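Local coordinates for protein erythrocyte binding antigen 140 (Plasmodium falciparum, PDB 4GF2) that probably binds a sialic-acid-bearing receptor, glycophorin C, on the erythrocyte surface during parasite invasion, through the tandem Duffy-binding-like region that this fragment covers, at residues A[113-116]-A[117-121]; A[174-177]-A[178-182]; A[233-236]-A[237-241]. The protein carries 3 engineered substitutions. One frame throughout, in Å; residues are numbered along the deposited sequence.

All three contacts are local packing within about two turns of a helix on the first half of this elongated, largely helical chain, each on a different helix: 110-127 for contact 1, 175-202 for contact 2, which starts at the N-cap, and 213-242 for contact 3. Contacts 2 and 3 belong together. Their centres lie about 11 Å apart and they touch, Asn177 OD1 coming to 3.4 Å from Tyr240 CE1 where the consecutive helices 175-202 and 213-242 pack. Contact 1 stands apart, its centre about 23 Å from that of contact 2 and about 27 Å from that of contact 3. Bound glycerol, probably from the crystallisation liquor, approaches Val115 in contact 1 and Leu178 in contact 2.

Contact 1: A[113-116]-A[117-121]; sequences DRVK and GYINK
Ile119 runs back along helix 110-127 toward Val115, one turn earlier. Its CB lies 3.4 Å from Val115 O, the carbonyl that also accepts the Ile119 N-H in a nearly straight bond of 2.8 Å (N-H...O 166°). CG1 sits closer still, 3.3 Å from the same Val115 O, because chi1 of -74° sets it beside the backbone N and anti to the carbonyl carbon. At the tip, CD1 meets Val115 CG1 at 3.6 Å, the two side chains crossing at a slant. This is i to i+4 packing on the buried side of an amphipathic helix in a Duffy-binding-like domain; Val115 also touches Phe48 and Leu49 of helix 46-49. The outer side is polar. The extended chain of Lys116 brings CE to 3.9 Å from Asn120 ND2, while Asn120 CG folds back to 3.4 Å from Lys116 O; the other end of that amide, OD1, accepts a hydrogen bond from Lys139. On the flank turned away from Lys116 and Asn120, Tyr118 leaves the helix with its ring directed away from the preceding turn: CB rests 3.4 Å from Arg114 O, and OH is hydrogen-bonded to Ser51 O.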
loop_
_atom_site.group_PDB
_atom_site.type_symbol
_atom_site.label_atom_id
_atom_site.label_comp_id
_atom_site.label_asym_id
_atom_site.label_seq_id
_atom_site.Cartn_x
_atom_site.Cartn_y
_atom_site.Cartn_z
ATOM N N ASP A 113 -33.263 -23.423 4.169
ATOM C CA ASP A 113 -34.051 -24.100 3.150
ATOM C C ASP A 113 -34.619 -25.414 3.678
ATOM O O ASP A 113 -35.688 -25.852 3.259
ATOM C CB ASP A 113 -33.221 -24.316 1.886
ATOM C CG ASP A 113 -32.962 -23.020 1.144
ATOM O OD1 ASP A 113 -33.631 -22.014 1.467
ATOM O OD2 ASP A 113 -32.102 -23.004 0.239
ATOM N N ARG A 114 -33.908 -26.023 4.617
ATOM C CA ARG A 114 -34.367 -27.251 5.248
ATOM C C ARG A 114 -35.712 -27.005 5.946
ATOM O O ARG A 114 -36.660 -27.767 5.774
ATOM C CB ARG A 114 -33.312 -27.734 6.243
ATOM C CG ARG A 114 -33.335 -29.220 6.538
ATOM C CD ARG A 114 -32.052 -29.645 7.248
ATOM N NE ARG A 114 -30.967 -29.951 6.310
ATOM C CZ ARG A 114 -29.685 -29.632 6.491
ATOM N NH1 ARG A 114 -29.284 -28.978 7.575
ATOM N NH2 ARG A 114 -28.791 -29.965 5.572
ATOM N N VAL A 115 -35.792 -25.927 6.722
ATOM C CA VAL A 115 -37.017 -25.588 7.443
ATOM C C VAL A 115 -38.095 -25.063 6.499
ATOM O O VAL A 115 -39.266 -25.429 6.613
ATOM C CB VAL A 115 -36.759 -24.524 8.526
ATOM C CG1 VAL A 115 -38.067 -24.101 9.178
ATOM C CG2 VAL A 115 -35.794 -25.053 9.567
ATOM N N LYS A 116 -37.696 -24.193 5.576
ATOM C CA LYS A 116 -38.615 -23.655 4.580
ATOM C C LYS A 116 -39.321 -24.782 3.816
ATOM O O LYS A 116 -40.550 -24.810 3.727
ATOM C CB LYS A 116 -37.856 -22.754 3.605
ATOM C CG LYS A 116 -38.672 -22.312 2.402
ATOM C CD LYS A 116 -37.786 -22.088 1.185
ATOM C CE LYS A 116 -38.607 -22.018 -0.095
ATOM N NZ LYS A 116 -37.753 -21.829 -1.298
ATOM N N GLY A 117 -38.540 -25.703 3.261
ATOM C CA GLY A 117 -39.089 -26.825 2.518
ATOM C C GLY A 117 -39.998 -27.697 3.364
ATOM O O GLY A 117 -41.019 -28.198 2.891
ATOM N N TYR A 118 -39.620 -27.886 4.622
ATOM C CA TYR A 118 -40.412 -28.680 5.550
ATOM C C TYR A 118 -41.742 -27.993 5.856
ATOM O O TYR A 118 -42.798 -28.627 5.835
ATOM C CB TYR A 118 -39.626 -28.901 6.842
ATOM C CG TYR A 118 -40.287 -29.842 7.821
ATOM C CD1 TYR A 118 -40.751 -31.088 7.414
ATOM C CD2 TYR A 118 -40.431 -29.494 9.156
ATOM C CE1 TYR A 118 -41.350 -31.955 8.311
ATOM C CE2 TYR A 118 -41.029 -30.353 10.059
ATOM C CZ TYR A 118 -41.487 -31.581 9.632
ATOM O OH TYR A 118 -42.078 -32.436 10.531
ATOM N N ILE A 119 -41.686 -26.696 6.142
ATOM C CA ILE A 119 -42.894 -25.932 6.435
ATOM C C ILE A 119 -43.850 -25.982 5.246
ATOM O O ILE A 119 -45.059 -26.126 5.424
ATOM C CB ILE A 119 -42.566 -24.470 6.805
ATOM C CG1 ILE A 119 -41.971 -24.412 8.215
ATOM C CG2 ILE A 119 -43.810 -23.604 6.738
ATOM C CD1 ILE A 119 -41.455 -23.037 8.627
ATOM N N ASN A 120 -43.310 -25.882 4.035
ATOM C CA ASN A 120 -44.133 -25.980 2.832
ATOM C C ASN A 120 -44.787 -27.349 2.697
ATOM O O ASN A 120 -45.943 -27.460 2.288
ATOM C CB ASN A 120 -43.308 -25.680 1.581
ATOM C CG ASN A 120 -43.003 -24.206 1.428
ATOM O OD1 ASN A 120 -43.673 -23.359 2.019
ATOM N ND2 ASN A 120 -41.993 -23.889 0.631
ATOM N N LYS A 121 -44.040 -28.391 3.040
ATOM C CA LYS A 121 -44.551 -29.749 2.940
ATOM C C LYS A 121 -45.692 -29.951 3.932
ATOM O O LYS A 121 -46.687 -30.600 3.622
ATOM C CB LYS A 121 -43.427 -30.761 3.186
ATOM C CG LYS A 121 -43.838 -32.212 3.003
ATOM C CD LYS A 121 -44.263 -32.848 4.315
ATOM C CE LYS A 121 -44.824 -34.246 4.102
ATOM N NZ LYS A 121 -45.136 -34.916 5.393
#

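Contact 2: A[174-177]-A[178-182]; sequences PQIN and LWIKE
Gln175 is fully extended, with chi1 and chi2 near 180°, whereas Trp179 holds CG beside its own backbone N (chi1 -81°), and the indole thereby comes to lie under the glutamine chain one helical turn earlier. Gln175 CG stands 3.5 Å from the centroid of the five-membered ring, a CH-pi contact almost on the ring normal. Further out, the amide slides over the six-membered ring near its rim: CD is 3.4 Å and NE2 3.2 Å from Trp179 CZ2, with the two planes stacked at 27°. Trp179 N donates to Gln175 O at 2.7 Å, joining the backbones of the two stacked residues. On another side of the helix, Ile180 CG1 packs 3.2 Å from Ile176 O, and its CD1 reaches Ile176 CG1 only loosely, at 4.3 Å. Pro174 is the N-cap, so the contact takes in the opening two turns of helix 175-202. Bonds to Asp96, Asp105 and Met106 join this start to helix 83-101 and the loop after it, within the first Duffy-binding-like domain. Asp96 OD1, which accepts from both Gln175 NE2 and Trp179 NE1, ties amide to indole; the further bonds, NE2 to Asp105 OD1 and Met106 N to OE1, probably set the amide's flip and leave the buried stack with its polar atoms satisfied.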
loop_
_atom_site.group_PDB
_atom_site.type_symbol
_atom_site.label_atom_id
_atom_site.label_comp_id
_atom_site.label_asym_id
_atom_site.label_seq_id
_atom_site.Cartn_x
_atom_site.Cartn_y
_atom_site.Cartn_z
ATOM N N PRO A 174 -40.887 -5.003 2.035
ATOM C CA PRO A 174 -40.046 -5.994 1.361
ATOM C C PRO A 174 -38.748 -6.239 2.121
ATOM O O PRO A 174 -38.210 -5.311 2.729
ATOM C CB PRO A 174 -39.761 -5.339 0.008
ATOM C CG PRO A 174 -40.945 -4.468 -0.231
ATOM C CD PRO A 174 -41.337 -3.943 1.115
ATOM N N GLN A 175 -38.250 -7.470 2.081
ATOM C CA GLN A 175 -37.060 -7.830 2.838
ATOM C C GLN A 175 -35.872 -6.946 2.476
ATOM O O GLN A 175 -35.129 -6.498 3.352
ATOM C CB GLN A 175 -36.688 -9.295 2.606
ATOM C CG GLN A 175 -35.433 -9.708 3.356
ATOM C CD GLN A 175 -35.085 -11.165 3.164
ATOM O OE1 GLN A 175 -34.734 -11.589 2.068
ATOM N NE2 GLN A 175 -35.178 -11.942 4.237
ATOM N N ILE A 176 -35.694 -6.700 1.185
ATOM C CA ILE A 176 -34.520 -5.976 0.716
ATOM C C ILE A 176 -34.513 -4.530 1.198
ATOM O O ILE A 176 -33.450 -3.945 1.407
ATOM C CB ILE A 176 -34.414 -6.001 -0.816
ATOM C CG1 ILE A 176 -33.031 -5.515 -1.242
ATOM C CG2 ILE A 176 -35.517 -5.152 -1.444
ATOM C CD1 ILE A 176 -32.739 -5.766 -2.681
ATOM N N ASN A 177 -35.695 -3.953 1.370
ATOM C CA ASN A 177 -35.796 -2.616 1.936
ATOM C C ASN A 177 -35.320 -2.643 3.387
ATOM O O ASN A 177 -34.506 -1.817 3.805
ATOM C CB ASN A 177 -37.233 -2.093 1.849
ATOM C CG ASN A 177 -37.733 -1.977 0.410
ATOM O OD1 ASN A 177 -37.351 -2.760 -0.463
ATOM N ND2 ASN A 177 -38.590 -0.992 0.162
ATOM N N LEU A 178 -35.817 -3.617 4.144
ATOM C CA LEU A 178 -35.442 -3.767 5.544
ATOM C C LEU A 178 -33.957 -4.087 5.692
ATOM O O LEU A 178 -33.303 -3.578 6.598
ATOM C CB LEU A 178 -36.283 -4.858 6.212
ATOM C CG LEU A 178 -37.785 -4.574 6.292
ATOM C CD1 LEU A 178 -38.547 -5.767 6.859
ATOM C CD2 LEU A 178 -38.048 -3.332 7.122
ATOM N N TRP A 179 -33.420 -4.919 4.804
ATOM C CA TRP A 179 -32.009 -5.294 4.888
ATOM C C TRP A 179 -31.103 -4.105 4.595
ATOM O O TRP A 179 -30.124 -3.873 5.302
ATOM C CB TRP A 179 -31.682 -6.449 3.945
ATOM C CG TRP A 179 -32.062 -7.788 4.491
ATOM C CD1 TRP A 179 -32.893 -8.039 5.546
ATOM C CD2 TRP A 179 -31.619 -9.065 4.017
ATOM N NE1 TRP A 179 -33.002 -9.394 5.750
ATOM C CE2 TRP A 179 -32.228 -10.046 4.826
ATOM C CE3 TRP A 179 -30.772 -9.476 2.984
ATOM C CZ2 TRP A 179 -32.014 -11.408 4.635
ATOM C CZ3 TRP A 179 -30.565 -10.830 2.794
ATOM C CH2 TRP A 179 -31.183 -11.779 3.614
ATOM N N ILE A 180 -31.434 -3.344 3.559
ATOM C CA ILE A 180 -30.658 -2.157 3.224
ATOM C C ILE A 180 -30.609 -1.204 4.423
ATOM O O ILE A 180 -29.544 -0.707 4.790
ATOM C CB ILE A 180 -31.230 -1.444 1.981
ATOM C CG1 ILE A 180 -30.843 -2.218 0.716
ATOM C CG2 ILE A 180 -30.708 -0.020 1.886
ATOM C CD1 ILE A 180 -31.350 -1.606 -0.576
ATOM N N LYS A 181 -31.761 -0.969 5.041
ATOM C CA LYS A 181 -31.844 -0.090 6.201
ATOM C C LYS A 181 -30.967 -0.598 7.339
ATOM O O LYS A 181 -30.229 0.171 7.959
ATOM C CB LYS A 181 -33.291 0.016 6.687
ATOM C CG LYS A 181 -34.160 0.993 5.908
ATOM C CD LYS A 181 -35.619 0.575 5.981
ATOM C CE LYS A 181 -36.555 1.757 5.983
ATOM N NZ LYS A 181 -37.967 1.303 6.111
ATOM N N GLU A 182 -31.069 -1.893 7.624
ATOM C CA GLU A 182 -30.296 -2.503 8.696
ATOM C C GLU A 182 -28.810 -2.376 8.384
ATOM O O GLU A 182 -28.023 -1.949 9.227
ATOM C CB GLU A 182 -30.673 -3.981 8.877
ATOM C CG GLU A 182 -29.900 -4.683 10.002
ATOM C CD GLU A 182 -30.217 -6.164 10.123
ATOM O OE1 GLU A 182 -30.936 -6.700 9.253
ATOM O OE2 GLU A 182 -29.746 -6.795 11.095
#

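Contact 3: A[233-236]-A[237-241]; sequences MEVL and TNLYK
Val235 and Leu239, one turn apart on helix 213-242, run alongside each other in a common direction. Their touching branches are Val235 CG1 and Leu239 CD1, 3.7 Å apart; Leu239 CG, set beside its own backbone N by chi1 of -71°, lies 3.3 Å from Val235 O. That same oxygen takes the Leu239 N-H at 2.9 Å, so the pair is joined through the backbone as well as at the tips. Thr237 is turned differently. Its CB lies 3.1 Å from Met233 O and its methyl, CG2, leans across to 3.3 Å from Glu234 O, an unusual pose reflected in a chi1 of -143°. Glu234 O also has the Asn238 amide beside it, with Asn238 CG only 3.0 Å away, but the bond it accepts comes from Asn238 N at 2.9 Å. Tyr240 swings its ring away from the preceding turn; there it stacks with Phe252, and its OH is hydrogen-bonded to Lys249 O. Neighbouring elements pack on several sides of the helix, while Asn238 is exposed: Leu236 and Met233 touch Trp183 of helix 175-202, and Thr237 and Tyr240 meet Leu253 of helix 252-259. The apolar i to i+4 pair meets the short strand 33-37. Helix 213-242 thus packs against the preceding helix 175-202, to which the Cys202-Cys215 disulfide links it, consistent with the paired long helices of a Duffy-binding-like domain.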
loop_
_atom_site.group_PDB
_atom_site.type_symbol
_atom_site.label_atom_id
_atom_site.label_comp_id
_atom_site.label_asym_id
_atom_site.label_seq_id
_atom_site.Cartn_x
_atom_site.Cartn_y
_atom_site.Cartn_z
ATOM N N MET A 233 -22.685 -2.964 -0.436
ATOM C CA MET A 233 -23.774 -2.060 -0.766
ATOM C C MET A 233 -24.110 -2.145 -2.251
ATOM O O MET A 233 -25.272 -2.047 -2.631
ATOM C CB MET A 233 -23.438 -0.619 -0.380
ATOM C CG MET A 233 -24.679 0.239 -0.143
ATOM S SD MET A 233 -24.313 1.968 0.209
ATOM C CE MET A 233 -23.777 2.534 -1.395
ATOM N N GLU A 234 -23.096 -2.333 -3.088
ATOM C CA GLU A 234 -23.331 -2.498 -4.517
ATOM C C GLU A 234 -24.316 -3.640 -4.742
ATOM O O GLU A 234 -25.335 -3.469 -5.406
ATOM C CB GLU A 234 -22.021 -2.767 -5.261
ATOM C CG GLU A 234 -21.142 -1.537 -5.420
ATOM C CD GLU A 234 -19.784 -1.863 -6.016
ATOM O OE1 GLU A 234 -19.603 -2.999 -6.501
ATOM O OE2 GLU A 234 -18.899 -0.981 -6.000
ATOM N N VAL A 235 -24.013 -4.802 -4.174
ATOM C CA VAL A 235 -24.896 -5.954 -4.287
ATOM C C VAL A 235 -26.312 -5.592 -3.858
ATOM O O VAL A 235 -27.261 -5.727 -4.627
ATOM C CB VAL A 235 -24.403 -7.117 -3.411
ATOM C CG1 VAL A 235 -25.503 -8.161 -3.228
ATOM C CG2 VAL A 235 -23.154 -7.738 -4.016
ATOM N N LEU A 236 -26.441 -5.126 -2.623
ATOM C CA LEU A 236 -27.744 -4.809 -2.052
ATOM C C LEU A 236 -28.491 -3.781 -2.897
ATOM O O LEU A 236 -29.702 -3.889 -3.093
ATOM C CB LEU A 236 -27.582 -4.289 -0.620
ATOM C CG LEU A 236 -27.023 -5.291 0.395
ATOM C CD1 LEU A 236 -26.755 -4.624 1.744
ATOM C CD2 LEU A 236 -27.979 -6.462 0.563
ATOM N N THR A 237 -27.762 -2.791 -3.400
ATOM C CA THR A 237 -28.375 -1.693 -4.133
ATOM C C THR A 237 -28.828 -2.151 -5.515
ATOM O O THR A 237 -29.834 -1.670 -6.039
ATOM C CB THR A 237 -27.413 -0.493 -4.265
ATOM O OG1 THR A 237 -28.151 0.728 -4.146
ATOM C CG2 THR A 237 -26.677 -0.514 -5.598
ATOM N N ASN A 238 -28.084 -3.082 -6.106
ATOM C CA ASN A 238 -28.461 -3.643 -7.397
ATOM C C ASN A 238 -29.666 -4.559 -7.240
ATOM O O ASN A 238 -30.559 -4.574 -8.086
ATOM C CB ASN A 238 -27.295 -4.411 -8.018
ATOM C CG ASN A 238 -26.101 -3.523 -8.306
ATOM O OD1 ASN A 238 -26.228 -2.301 -8.397
ATOM N ND2 ASN A 238 -24.931 -4.135 -8.456
ATOM N N LEU A 239 -29.691 -5.317 -6.148
ATOM C CA LEU A 239 -30.811 -6.203 -5.862
ATOM C C LEU A 239 -32.101 -5.411 -5.668
ATOM O O LEU A 239 -33.190 -5.894 -5.981
ATOM C CB LEU A 239 -30.518 -7.053 -4.624
ATOM C CG LEU A 239 -29.463 -8.142 -4.829
ATOM C CD1 LEU A 239 -29.105 -8.789 -3.510
ATOM C CD2 LEU A 239 -29.953 -9.193 -5.817
ATOM N N TYR A 240 -31.979 -4.191 -5.156
ATOM C CA TYR A 240 -33.141 -3.330 -5.005
ATOM C C TYR A 240 -33.726 -3.006 -6.372
ATOM O O TYR A 240 -34.890 -3.299 -6.643
ATOM C CB TYR A 240 -32.777 -2.042 -4.269
ATOM C CG TYR A 240 -33.970 -1.149 -4.022
ATOM C CD1 TYR A 240 -34.888 -1.447 -3.026
ATOM C CD2 TYR A 240 -34.180 -0.013 -4.790
ATOM C CE1 TYR A 240 -35.983 -0.637 -2.798
ATOM C CE2 TYR A 240 -35.274 0.804 -4.567
ATOM C CZ TYR A 240 -36.169 0.488 -3.571
ATOM O OH TYR A 240 -37.254 1.299 -3.348
ATOM N N LYS A 241 -32.910 -2.407 -7.232
ATOM C CA LYS A 241 -33.338 -2.054 -8.579
ATOM C C LYS A 241 -33.931 -3.267 -9.287
ATOM O O LYS A 241 -35.002 -3.185 -9.887
ATOM C CB LYS A 241 -32.157 -1.506 -9.384
ATOM C CG LYS A 241 -31.680 -0.135 -8.929
ATOM C CD LYS A 241 -30.331 0.217 -9.537
ATOM C CE LYS A 241 -29.874 1.605 -9.116
ATOM N NZ LYS A 241 -28.447 1.860 -9.461
#